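PDB 4EVU: putative periplasmic protein ydgH from Salmonella enterica subsp. enterica serovar Typhimurium, which is of unknown function but is probably a periplasmic or secreted protein, represented here by its C-terminal YdgH/BhsA/McbA-like (DUF1471) domain. Local coordinates for residues Lys49-Arg55 with Ile66-Lys72. Numbering follows the deposited sequence.
Sequences KYYHITR and ISADLYK
The ring of Tyr-71 turns an edge to the neighbouring strand, with Tyr-50 O near its plane 3.8 Å from CD2, while His-52 CB approaches CE2 obliquely. Tyr-50 likewise uses an edge: the carboxylate atom O of Lys-72 lies in its ring plane, 3.7 Å from CD2. With CG anti to the carbonyl carbon in both (chi1 -49° in Tyr-50, -54° in Tyr-71), the Tyr-50 ring heads for Lys-72 and the Tyr-71 ring for His-52; the two meet through their CB atoms, 4.1 Å apart, rather than by stacking. On the other face of the sheet, Tyr-51 CB packs on Leu-70 CD2. There Ile-53 crosses Ile-66 at about a right angle, Ile-53 CD1 lying 3.6 Å from Ile-66 CD1.

The strands form an antiparallel hairpin with a classic beta bulge toward each end of the pairing. At one, Tyr-71 O accepts from both Lys-49 N (2.8 Å) and Tyr-50 N; at the other, Thr-54 and Arg-55 face Ser-67, whose O takes a bond from Thr-54 N and a weak one from Arg-55 N. Beside this bulge Thr-54 OG1 and Ser-67 OG share a hydrogen bond of 2.9 Å, and a water links the same OG1 to Asp-69 OD1.

His-52 ND1 is hydrogen-bonded to the backbone O of Leu-9. Strands 7-8 and 21-28 flank the hairpin, helix 32-45 covers the Tyr-51, Ile-66 and Leu-70 face, and Met-32 of the second subunit packs on Ile-53 and Ile-66.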
loop_
_atom_site.group_PDB
_atom_site.type_symbol
_atom_site.label_atom_id
_atom_site.label_comp_id
_atom_site.label_asym_id
_atom_site.label_seq_id
_atom_site.Cartn_x
_atom_site.Cartn_y
_atom_site.Cartn_z
ATOM N N LYS B 49 16.890 -6.319 6.662
ATOM C CA LYS B 49 16.594 -7.284 5.603
ATOM C C LYS B 49 15.086 -7.408 5.346
ATOM O O LYS B 49 14.686 -7.829 4.262
ATOM C CB LYS B 49 17.182 -8.648 5.980
ATOM C CG LYS B 49 18.703 -8.656 6.162
ATOM C CD LYS B 49 19.430 -8.829 4.852
ATOM C CE LYS B 49 20.807 -9.489 5.025
ATOM N NZ LYS B 49 21.558 -9.656 3.735
ATOM N N TYR B 50 14.247 -7.008 6.307
ATOM C CA TYR B 50 12.806 -7.137 6.192
ATOM C C TYR B 50 12.160 -5.920 6.823
ATOM O O TYR B 50 12.746 -5.302 7.717
ATOM C CB TYR B 50 12.252 -8.365 6.911
ATOM C CG TYR B 50 12.982 -9.628 6.585
ATOM C CD1 TYR B 50 12.687 -10.337 5.425
ATOM C CD2 TYR B 50 14.034 -10.061 7.372
ATOM C CE1 TYR B 50 13.399 -11.499 5.088
ATOM C CE2 TYR B 50 14.740 -11.189 7.057
ATOM C CZ TYR B 50 14.440 -11.908 5.922
ATOM O OH TYR B 50 15.201 -13.059 5.664
ATOM N N TYR B 51 10.933 -5.630 6.400
ATOM C CA TYR B 51 10.117 -4.626 7.067
ATOM C C TYR B 51 8.664 -5.084 7.130
ATOM O O TYR B 51 8.245 -5.917 6.348
ATOM C CB TYR B 51 10.234 -3.246 6.389
ATOM C CG TYR B 51 9.656 -3.222 5.012
ATOM C CD1 TYR B 51 8.326 -2.939 4.798
ATOM C CD2 TYR B 51 10.461 -3.488 3.911
ATOM C CE1 TYR B 51 7.775 -2.914 3.516
ATOM C CE2 TYR B 51 9.909 -3.479 2.632
ATOM C CZ TYR B 51 8.568 -3.175 2.448
ATOM O OH TYR B 51 8.035 -3.185 1.176
ATOM N N HIS B 52 7.911 -4.483 8.040
ATOM C CA HIS B 52 6.490 -4.722 8.160
ATOM C C HIS B 52 5.808 -3.392 8.431
ATOM O O HIS B 52 6.124 -2.691 9.395
ATOM C CB HIS B 52 6.159 -5.687 9.292
ATOM C CG HIS B 52 4.710 -5.917 9.462
ATOM N ND1 HIS B 52 3.924 -6.497 8.490
ATOM C CD2 HIS B 52 3.881 -5.550 10.461
ATOM C CE1 HIS B 52 2.667 -6.486 8.906
ATOM N NE2 HIS B 52 2.619 -5.940 10.104
ATOM N N ILE B 53 4.899 -3.000 7.518
ATOM C CA ILE B 53 4.172 -1.759 7.676
ATOM C C ILE B 53 3.225 -1.853 8.877
ATOM O O ILE B 53 2.465 -2.793 9.005
ATOM C CB ILE B 53 3.414 -1.345 6.365
ATOM C CG1 ILE B 53 4.429 -1.119 5.172
ATOM C CG2 ILE B 53 2.493 -0.139 6.626
ATOM C CD1 ILE B 53 3.946 -0.480 3.930
ATOM N N THR B 54 3.349 -0.885 9.780
ATOM C CA THR B 54 2.544 -0.813 10.998
ATOM C C THR B 54 1.450 0.241 10.972
ATOM O O THR B 54 0.417 0.065 11.630
ATOM C CB THR B 54 3.463 -0.578 12.200
ATOM O OG1 THR B 54 4.358 0.494 11.900
ATOM C CG2 THR B 54 4.294 -1.852 12.461
ATOM N N ARG B 55 1.639 1.319 10.209
ATOM C CA ARG B 55 0.653 2.382 10.082
ATOM C C ARG B 55 0.678 2.961 8.690
ATOM O O ARG B 55 1.740 3.099 8.126
ATOM C CB ARG B 55 0.899 3.524 11.075
ATOM C CG ARG B 55 1.049 3.149 12.530
ATOM C CD ARG B 55 -0.304 2.883 13.209
ATOM N NE ARG B 55 -0.096 2.626 14.630
ATOM C CZ ARG B 55 0.240 1.430 15.152
ATOM N NH1 ARG B 55 0.372 0.332 14.391
ATOM N NH2 ARG B 55 0.460 1.328 16.446
ATOM N N ILE B 66 3.532 6.849 6.463
ATOM C CA ILE B 66 3.735 5.440 6.691
ATOM C C ILE B 66 4.716 5.225 7.782
ATOM O O ILE B 66 5.711 5.958 7.873
ATOM C CB ILE B 66 4.437 4.815 5.454
ATOM C CG1 ILE B 66 3.444 4.536 4.371
ATOM C CG2 ILE B 66 5.173 3.485 5.798
ATOM C CD1 ILE B 66 3.139 3.021 4.212
ATOM N N SER B 67 4.484 4.144 8.534
ATOM C CA SER B 67 5.534 3.638 9.391
ATOM C C SER B 67 5.667 2.130 9.210
ATOM O O SER B 67 4.712 1.444 8.896
ATOM C CB SER B 67 5.260 3.956 10.822
ATOM O OG SER B 67 4.141 3.303 11.294
ATOM N N ALA B 68 6.884 1.652 9.444
ATOM C CA ALA B 68 7.239 0.245 9.312
ATOM C C ALA B 68 8.284 -0.161 10.321
ATOM O O ALA B 68 9.274 0.536 10.542
ATOM C CB ALA B 68 7.772 -0.060 7.906
ATOM N N ASP B 69 8.053 -1.306 10.926
ATOM C CA ASP B 69 9.055 -1.946 11.779
ATOM C C ASP B 69 10.124 -2.583 10.858
ATOM O O ASP B 69 9.791 -3.095 9.773
ATOM C CB ASP B 69 8.413 -3.037 12.599
ATOM C CG ASP B 69 7.669 -2.567 13.822
ATOM O OD1 ASP B 69 7.951 -1.466 14.334
ATOM O OD2 ASP B 69 6.823 -3.384 14.319
ATOM N N LEU B 70 11.383 -2.523 11.310
ATOM C CA LEU B 70 12.532 -3.076 10.617
ATOM C C LEU B 70 13.093 -4.297 11.329
ATOM O O LEU B 70 13.197 -4.303 12.535
ATOM C CB LEU B 70 13.609 -2.037 10.501
ATOM C CG LEU B 70 13.284 -0.735 9.774
ATOM C CD1 LEU B 70 14.589 0.063 9.634
ATOM C CD2 LEU B 70 12.583 -0.950 8.455
ATOM N N TYR B 71 13.552 -5.274 10.542
ATOM C CA TYR B 71 14.084 -6.536 11.051
ATOM C C TYR B 71 15.388 -6.907 10.343
ATOM O O TYR B 71 15.555 -6.711 9.111
ATOM C CB TYR B 71 13.092 -7.687 10.859
ATOM C CG TYR B 71 11.742 -7.453 11.412
ATOM C CD1 TYR B 71 11.351 -7.994 12.634
ATOM C CD2 TYR B 71 10.801 -6.672 10.699
ATOM C CE1 TYR B 71 10.064 -7.756 13.138
ATOM C CE2 TYR B 71 9.576 -6.422 11.212
ATOM C CZ TYR B 71 9.186 -6.979 12.404
ATOM O OH TYR B 71 7.926 -6.714 12.921
ATOM N N LYS B 72 16.281 -7.499 11.135
ATOM C CA LYS B 72 17.477 -8.128 10.603
ATOM C C LYS B 72 17.158 -9.500 10.003
ATOM O O LYS B 72 16.146 -10.139 10.349
ATOM C CB LYS B 72 18.556 -8.261 11.691
ATOM C CG LYS B 72 18.977 -6.934 12.319
ATOM C CD LYS B 72 19.842 -6.090 11.399
ATOM C CE LYS B 72 20.200 -4.739 11.982
ATOM N NZ LYS B 72 21.108 -4.807 13.118
ATOM O OXT LYS B 72 17.897 -9.992 9.123
HETATM O O HOH W 1 6.077 0.776 14.156
#